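Local coordinates for DUF985 domain-containing protein (Shewanella oneidensis, PDB 1YUD) that is of unknown function but belongs to the cupin superfamily, folding into a small beta-barrel that pairs with a second copy of itself, at residues 53-58 with 124-129; 73-78 with 97-102; 79-84 with 119-124. All coordinates share one frame; numbering follows the deposited sequence.

Contact 1. Residues 53-58 with 124-129; sequences YFLLRT and DGFSLV
L128 overlaps the flank of Y53 on the strand alongside, its CD1 lying 4.2 Å from Y53 CD1 in an oblique approach. CG of L128 is anti to the backbone N (chi1 -178°), and chi2 of 65° turns CD1 across to the neighbouring strand, where it meets Y53. The two strands, 50-57 and 126-133, are antiparallel neighbours in the larger sheet of the cupin barrel. L55 and L128 form a non-hydrogen-bonded pair, and on the same face L55 CD1 meets the F126 ring at CD2, 4.4 Å away. The other face carries F54, L56, S127 and V129, where F54 CB packs against V129 CG1 at 4.1 Å. The backbones of L56 and S127 form a hydrogen-bonded pair through two weak bonds, L56 N to S127 O and S127 N to L56 O, both 2.9 Å. L55 CA adds a CA-H...O contact of 3.0 Å to S127 O. At T58, OG1 stands beside its own backbone N (chi1 -53°) and accepts a bond from G125 N at 3.1 Å, while T58 N donates weakly to G125 O. S127 OG is hydrogen-bonded to the carbonyl of Q79. Strand 31-37 pairs with the far edge of strand 50-57; F17 of helix 14-20 covers L55 and L128, M121 of strand 116-121 lies against L56 and S127, and P107 of the second subunit packs on L128.

Contact 2. Residues 73-78 with 97-102; sequences WYFHAG and LGLDLA
F75, on a strand of the cupin beta-barrel, presents one face of its ring to the loop that follows strand 92-97. This is a CH-pi contact: G98 CA sits 3.8 Å from the ring centroid and 10° off the normal, while A77 N lies over the opposite face, offset toward the rim. With CG anti to the backbone N (chi1 -174°), the ring extends from the strand toward the loop. No hydrogen bond links the two segments; the rest of the contact is apolar. L99 crosses the CD2-CE2 side of the phenyl ring obliquely, its CD1 3.6 Å from F75 CE2. Replacing the F75 ring by the methyl of an alanine would probably open a gap between strand and loop and leave G98 CA and the L99 branch without the surface they rest on. The subunit interface is close by: L99 also packs on H76 of the second subunit, and F75 O accepts a hydrogen bond from H76 ND1 of that subunit. At the other end of the contact, L97 crosses W73 at about a right angle, placing CD2 near the indole plane, 3.6 Å from W73 CE3 at the ring edge.

Contact 3. Residues 79-84 with 119-124; sequences QSLTIY and SAMNQD
S80 holds OG between its backbone N and carbonyl carbon (chi1 85°), and N122 carries its amide beside its own backbone N (chi1 -86°), so that hydroxyl and amide meet across the two chains. Here strands 81-86 and 116-121 are antiparallel neighbours in the smaller sheet of the cupin barrel. S80 OG donates to N122 OD1 over 2.7 Å, in the carbonyl plane and on a lone pair. The other arm of the amide turns to T82: N122 ND2 gives a weak, bent bond to T82 OG1, also 2.7 Å long. That hydroxyl also donates to L81 O from above the carbonyl plane. Q96, from neighbouring strand 92-97, is a further weak partner of both groups, through NE2 to N122 OD1 and through OE1 to T82 OG1. Farther along the antiparallel pair, S119 OG donates to T82 O at 2.9 Å, approaching well above the carbonyl plane; A120 N reaches the same oxygen by a weak bond. Among the apolar groups, L81 CD2 lies 4.0 Å from CG of M121, a selenomethionine. Y84 turns its ring edge to S119 CA and A120 N, while the aliphatic part of Q79 packs by CG against Q123 CB at 3.5 Å. Side-chain hydroxyls and one amide thus carry much of the polar joining here: N122 spans S80 and T82, which probably fixes the rotation of its amide and ties the turn after strand 116-121 to the start of strand 81-86.

In the fold
The three contacts adjoin one another, their centres 9 to 12 Å apart. Contact 1 closes the longest loop and encloses the other two, whose segments alternate along the chain. Contact 1 lies in the larger, antiparallel sheet, where strands 126-133 and 71-76 are neighbours; contact 2 bridges from strand 71-76 of that sheet to the loop after strand 92-97 of the smaller one, to which contact 3 belongs. The chain leaves the first sheet at the corner around A77 and enters the second at 81-86, then returns from 116-121 through D124, common to contacts 1 and 3, to 126-133. These two crossings run side by side. Contacts 1 and 2 also touch the second subunit, so they lie at the dimer interface, whereas no other chain touches contact 3.

Contact 1. Residues 53-58 with 124-129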
# COMPACT_ATOMS: atom_id res chain seq x y z
N TYR A 53 -6.21 -2.47 -6.92
CA TYR A 53 -5.22 -1.80 -7.72
C TYR A 53 -6.05 -0.63 -8.26
O TYR A 53 -7.27 -0.60 -8.07
CB TYR A 53 -4.77 -2.71 -8.84
CG TYR A 53 -3.78 -3.77 -8.43
CD1 TYR A 53 -2.43 -3.46 -8.26
CD2 TYR A 53 -4.16 -5.10 -8.29
CE1 TYR A 53 -1.48 -4.44 -7.97
CE2 TYR A 53 -3.22 -6.10 -8.00
CZ TYR A 53 -1.89 -5.76 -7.85
OH TYR A 53 -0.94 -6.72 -7.62
N PHE A 54 -5.43 0.35 -8.91
CA PHE A 54 -6.19 1.47 -9.45
C PHE A 54 -5.30 2.27 -10.39
O PHE A 54 -4.35 2.91 -9.96
CB PHE A 54 -6.72 2.38 -8.33
CG PHE A 54 -7.67 3.43 -8.80
CD1 PHE A 54 -7.22 4.67 -9.24
CD2 PHE A 54 -9.04 3.20 -8.80
CE1 PHE A 54 -8.11 5.67 -9.65
CE2 PHE A 54 -9.94 4.19 -9.21
CZ PHE A 54 -9.47 5.43 -9.64
N LEU A 55 -5.64 2.22 -11.67
CA LEU A 55 -4.84 2.89 -12.68
C LEU A 55 -5.45 4.14 -13.26
O LEU A 55 -6.67 4.31 -13.27
CB LEU A 55 -4.50 1.89 -13.79
CG LEU A 55 -3.58 2.43 -14.87
CD1 LEU A 55 -2.59 1.35 -15.28
CD2 LEU A 55 -4.42 2.93 -16.04
N LEU A 56 -4.59 5.03 -13.75
CA LEU A 56 -5.05 6.28 -14.33
C LEU A 56 -4.27 6.60 -15.61
O LEU A 56 -3.03 6.60 -15.61
CB LEU A 56 -4.86 7.42 -13.33
CG LEU A 56 -6.04 8.37 -13.18
CD1 LEU A 56 -7.16 7.69 -12.39
CD2 LEU A 56 -5.57 9.62 -12.47
N ARG A 57 -5.01 6.87 -16.69
CA ARG A 57 -4.42 7.24 -17.97
C ARG A 57 -4.78 8.68 -18.30
O ARG A 57 -5.77 9.21 -17.79
CB ARG A 57 -4.93 6.34 -19.10
CG ARG A 57 -4.48 4.90 -19.02
CD ARG A 57 -5.06 4.09 -20.17
NE ARG A 57 -6.48 4.39 -20.38
CZ ARG A 57 -7.31 3.65 -21.11
NH1 ARG A 57 -8.58 4.01 -21.24
NH2 ARG A 57 -6.86 2.55 -21.71
N THR A 58 -3.99 9.28 -19.18
CA THR A 58 -4.16 10.66 -19.60
C THR A 58 -5.59 11.14 -19.86
O THR A 58 -5.85 12.34 -19.90
CB THR A 58 -3.34 10.96 -20.85
OG1 THR A 58 -1.98 10.58 -20.63
CG2 THR A 58 -3.38 12.44 -21.15
N ASP A 124 1.27 13.65 -18.32
CA ASP A 124 0.60 12.67 -19.17
C ASP A 124 1.36 11.35 -19.04
O ASP A 124 2.60 11.34 -18.97
CB ASP A 124 0.58 13.10 -20.65
CG ASP A 124 -0.36 14.27 -20.93
OD1 ASP A 124 -1.44 14.36 -20.29
OD2 ASP A 124 -0.04 15.10 -21.81
N GLY A 125 0.63 10.25 -19.00
CA GLY A 125 1.25 8.95 -18.86
C GLY A 125 0.29 8.07 -18.10
O GLY A 125 -0.93 8.21 -18.25
N PHE A 126 0.81 7.16 -17.27
CA PHE A 126 -0.08 6.29 -16.51
C PHE A 126 0.25 6.31 -15.02
O PHE A 126 1.31 6.80 -14.61
CB PHE A 126 0.04 4.85 -16.99
CG PHE A 126 1.34 4.22 -16.62
CD1 PHE A 126 2.51 4.55 -17.30
CD2 PHE A 126 1.40 3.29 -15.59
CE1 PHE A 126 3.72 3.98 -16.95
CE2 PHE A 126 2.60 2.70 -15.24
CZ PHE A 126 3.76 3.05 -15.92
N SER A 127 -0.65 5.74 -14.22
CA SER A 127 -0.43 5.67 -12.78
C SER A 127 -1.12 4.51 -12.10
O SER A 127 -2.35 4.45 -12.02
CB SER A 127 -0.84 6.97 -12.12
OG SER A 127 0.08 7.98 -12.46
N LEU A 128 -0.30 3.58 -11.63
CA LEU A 128 -0.77 2.41 -10.90
C LEU A 128 -0.70 2.85 -9.45
O LEU A 128 0.29 3.45 -9.01
CB LEU A 128 0.16 1.21 -11.13
CG LEU A 128 -0.37 -0.03 -10.40
CD1 LEU A 128 -1.68 -0.43 -11.02
CD2 LEU A 128 0.63 -1.17 -10.45
N VAL A 129 -1.75 2.55 -8.70
CA VAL A 129 -1.85 2.97 -7.32
C VAL A 129 -2.50 1.92 -6.43
O VAL A 129 -3.38 1.17 -6.86
CB VAL A 129 -2.67 4.28 -7.27
CG1 VAL A 129 -3.75 4.22 -6.21
CG2 VAL A 129 -1.74 5.44 -7.05

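Contact 2. Residues 73-78 with 97-102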
# COMPACT_ATOMS: atom_id res chain seq x y z
N TRP A 73 -3.25 5.25 0.52
CA TRP A 73 -2.84 5.27 -0.86
C TRP A 73 -1.37 4.93 -0.96
O TRP A 73 -0.53 5.59 -0.35
CB TRP A 73 -3.10 6.65 -1.47
CG TRP A 73 -4.55 6.88 -1.84
CD1 TRP A 73 -5.63 6.79 -1.01
CD2 TRP A 73 -5.06 7.26 -3.13
NE1 TRP A 73 -6.79 7.09 -1.70
CE2 TRP A 73 -6.46 7.39 -3.00
CE3 TRP A 73 -4.47 7.52 -4.37
CZ2 TRP A 73 -7.29 7.76 -4.07
CZ3 TRP A 73 -5.28 7.89 -5.44
CH2 TRP A 73 -6.68 8.01 -5.28
N TYR A 74 -1.06 3.90 -1.73
CA TYR A 74 0.33 3.51 -1.91
C TYR A 74 0.69 3.86 -3.35
O TYR A 74 -0.19 4.03 -4.19
CB TYR A 74 0.47 2.01 -1.64
CG TYR A 74 0.07 1.66 -0.23
CD1 TYR A 74 0.99 1.71 0.81
CD2 TYR A 74 -1.26 1.38 0.09
CE1 TYR A 74 0.61 1.51 2.12
CE2 TYR A 74 -1.65 1.18 1.40
CZ TYR A 74 -0.71 1.25 2.42
OH TYR A 74 -1.11 1.16 3.73
N PHE A 75 1.97 3.99 -3.64
CA PHE A 75 2.38 4.33 -4.99
C PHE A 75 3.25 3.23 -5.58
O PHE A 75 4.34 2.94 -5.07
CB PHE A 75 3.17 5.64 -4.98
CG PHE A 75 3.50 6.15 -6.35
CD1 PHE A 75 2.56 6.87 -7.08
CD2 PHE A 75 4.74 5.87 -6.92
CE1 PHE A 75 2.85 7.33 -8.38
CE2 PHE A 75 5.05 6.31 -8.21
CZ PHE A 75 4.10 7.05 -8.95
N HIS A 76 2.78 2.64 -6.67
CA HIS A 76 3.53 1.57 -7.32
C HIS A 76 4.45 2.07 -8.42
O HIS A 76 5.66 1.81 -8.41
CB HIS A 76 2.58 0.54 -7.90
CG HIS A 76 1.71 -0.11 -6.88
ND1 HIS A 76 2.22 -0.84 -5.83
CD2 HIS A 76 0.36 -0.19 -6.77
CE1 HIS A 76 1.22 -1.35 -5.12
NE2 HIS A 76 0.09 -0.97 -5.67
N ALA A 77 3.87 2.81 -9.37
CA ALA A 77 4.66 3.33 -10.48
C ALA A 77 3.87 4.27 -11.37
O ALA A 77 2.65 4.40 -11.23
CB ALA A 77 5.23 2.18 -11.31
N GLY A 78 4.57 4.92 -12.29
CA GLY A 78 3.88 5.82 -13.19
C GLY A 78 4.04 7.31 -12.94
O GLY A 78 5.15 7.80 -12.78
N LEU A 97 1.19 12.66 -4.14
CA LEU A 97 1.56 11.25 -4.10
C LEU A 97 2.59 11.05 -5.19
O LEU A 97 2.49 11.69 -6.23
CB LEU A 97 0.34 10.37 -4.36
CG LEU A 97 0.36 8.99 -3.69
CD1 LEU A 97 0.50 9.17 -2.16
CD2 LEU A 97 -0.93 8.24 -4.03
N GLY A 98 3.58 10.18 -4.98
CA GLY A 98 4.58 9.97 -6.02
C GLY A 98 5.94 9.66 -5.44
O GLY A 98 6.07 9.55 -4.23
N LEU A 99 6.95 9.55 -6.30
CA LEU A 99 8.31 9.20 -5.86
C LEU A 99 9.39 10.29 -5.88
O LEU A 99 10.57 9.96 -5.77
CB LEU A 99 8.81 8.00 -6.67
CG LEU A 99 8.19 6.63 -6.36
CD1 LEU A 99 8.47 5.65 -7.48
CD2 LEU A 99 8.76 6.13 -5.05
N ASP A 100 9.02 11.56 -6.02
CA ASP A 100 10.04 12.62 -6.02
C ASP A 100 10.13 13.26 -4.63
O ASP A 100 9.26 14.06 -4.26
CB ASP A 100 9.73 13.72 -7.04
CG ASP A 100 10.90 14.68 -7.25
OD1 ASP A 100 10.70 15.78 -7.81
OD2 ASP A 100 12.04 14.34 -6.84
N LEU A 101 11.17 12.91 -3.89
CA LEU A 101 11.34 13.43 -2.54
C LEU A 101 11.79 14.89 -2.54
O LEU A 101 11.62 15.60 -1.55
CB LEU A 101 12.32 12.56 -1.75
CG LEU A 101 11.92 11.09 -1.64
CD1 LEU A 101 12.98 10.36 -0.83
CD2 LEU A 101 10.55 10.94 -0.99
N ALA A 102 12.36 15.32 -3.66
CA ALA A 102 12.81 16.71 -3.80
C ALA A 102 11.61 17.61 -3.51
O ALA A 102 11.63 18.41 -2.57
CB ALA A 102 13.32 16.94 -5.23

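Contact 3. Residues 79-84 with 119-124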
# COMPACT_ATOMS: atom_id res chain seq x y z
N GLN A 79 2.91 8.02 -12.89
CA GLN A 79 2.90 9.47 -12.72
C GLN A 79 2.36 9.99 -11.41
O GLN A 79 1.22 9.71 -11.05
CB GLN A 79 2.10 10.13 -13.86
CG GLN A 79 2.89 11.06 -14.76
CD GLN A 79 3.76 10.30 -15.71
OE1 GLN A 79 4.77 10.81 -16.20
NE2 GLN A 79 3.37 9.07 -15.99
N SER A 80 3.16 10.79 -10.72
CA SER A 80 2.74 11.37 -9.45
C SER A 80 1.32 11.90 -9.62
O SER A 80 1.00 12.48 -10.65
CB SER A 80 3.66 12.52 -9.08
OG SER A 80 3.20 13.70 -9.71
N LEU A 81 0.47 11.70 -8.61
CA LEU A 81 -0.92 12.17 -8.68
C LEU A 81 -1.11 13.40 -7.81
O LEU A 81 -0.16 14.06 -7.41
CB LEU A 81 -1.88 11.06 -8.21
CG LEU A 81 -1.64 9.68 -8.83
CD1 LEU A 81 -2.66 8.71 -8.27
CD2 LEU A 81 -1.77 9.75 -10.33
N THR A 82 -2.36 13.72 -7.52
CA THR A 82 -2.66 14.86 -6.69
C THR A 82 -4.03 14.62 -6.12
O THR A 82 -5.00 14.47 -6.86
CB THR A 82 -2.66 16.16 -7.49
OG1 THR A 82 -1.37 16.33 -8.09
CG2 THR A 82 -2.96 17.35 -6.59
N ILE A 83 -4.11 14.54 -4.80
CA ILE A 83 -5.38 14.28 -4.17
C ILE A 83 -6.03 15.60 -3.80
O ILE A 83 -5.51 16.34 -2.97
CB ILE A 83 -5.21 13.44 -2.90
CG1 ILE A 83 -4.20 12.31 -3.15
CG2 ILE A 83 -6.55 12.90 -2.46
CD1 ILE A 83 -4.70 11.24 -4.06
N TYR A 84 -7.15 15.89 -4.42
CA TYR A 84 -7.87 17.11 -4.13
C TYR A 84 -8.96 16.70 -3.15
O TYR A 84 -9.79 15.85 -3.45
CB TYR A 84 -8.47 17.70 -5.41
CG TYR A 84 -7.45 17.96 -6.51
CD1 TYR A 84 -6.90 16.91 -7.22
CD2 TYR A 84 -7.05 19.25 -6.83
CE1 TYR A 84 -5.97 17.13 -8.23
CE2 TYR A 84 -6.12 19.49 -7.83
CZ TYR A 84 -5.58 18.42 -8.54
OH TYR A 84 -4.66 18.64 -9.56
N SER A 119 -8.83 12.75 -7.72
CA SER A 119 -7.42 12.86 -8.06
C SER A 119 -7.16 12.83 -9.56
O SER A 119 -7.86 12.17 -10.32
CB SER A 119 -6.63 11.75 -7.39
OG SER A 119 -5.27 11.78 -7.78
N ALA A 120 -6.11 13.53 -9.96
CA ALA A 120 -5.70 13.58 -11.35
C ALA A 120 -4.22 13.26 -11.35
O ALA A 120 -3.61 13.20 -10.29
CB ALA A 120 -5.95 14.97 -11.92
N MSE A 121 -3.65 13.03 -12.52
CA MSE A 121 -2.22 12.76 -12.58
C MSE A 121 -1.57 14.13 -12.61
O MSE A 121 -2.28 15.14 -12.55
CB MSE A 121 -1.87 12.00 -13.86
CG MSE A 121 -2.66 10.73 -14.08
SE MSE A 121 -1.72 9.60 -15.35
CE MSE A 121 -2.00 10.65 -16.96
N ASN A 122 -0.25 14.19 -12.70
CA ASN A 122 0.44 15.48 -12.75
C ASN A 122 1.06 15.71 -14.13
O ASN A 122 1.28 16.85 -14.55
CB ASN A 122 1.51 15.55 -11.65
CG ASN A 122 0.95 16.05 -10.32
OD1 ASN A 122 1.41 15.65 -9.25
ND2 ASN A 122 -0.04 16.93 -10.37
N GLN A 123 1.34 14.61 -14.83
CA GLN A 123 1.91 14.62 -16.18
C GLN A 123 1.17 13.58 -16.99
O GLN A 123 0.51 12.71 -16.42
CB GLN A 123 3.40 14.25 -16.14
CG GLN A 123 4.33 15.31 -15.57
CD GLN A 123 4.35 16.60 -16.39
OE1 GLN A 123 3.37 17.35 -16.40
NE2 GLN A 123 5.46 16.85 -17.08
N ASP A 124 1.27 13.65 -18.32
CA ASP A 124 0.60 12.67 -19.17
C ASP A 124 1.36 11.35 -19.04
O ASP A 124 2.60 11.34 -18.97
CB ASP A 124 0.58 13.10 -20.65
CG ASP A 124 -0.36 14.27 -20.93
OD1 ASP A 124 -1.44 14.36 -20.29
OD2 ASP A 124 -0.04 15.10 -21.81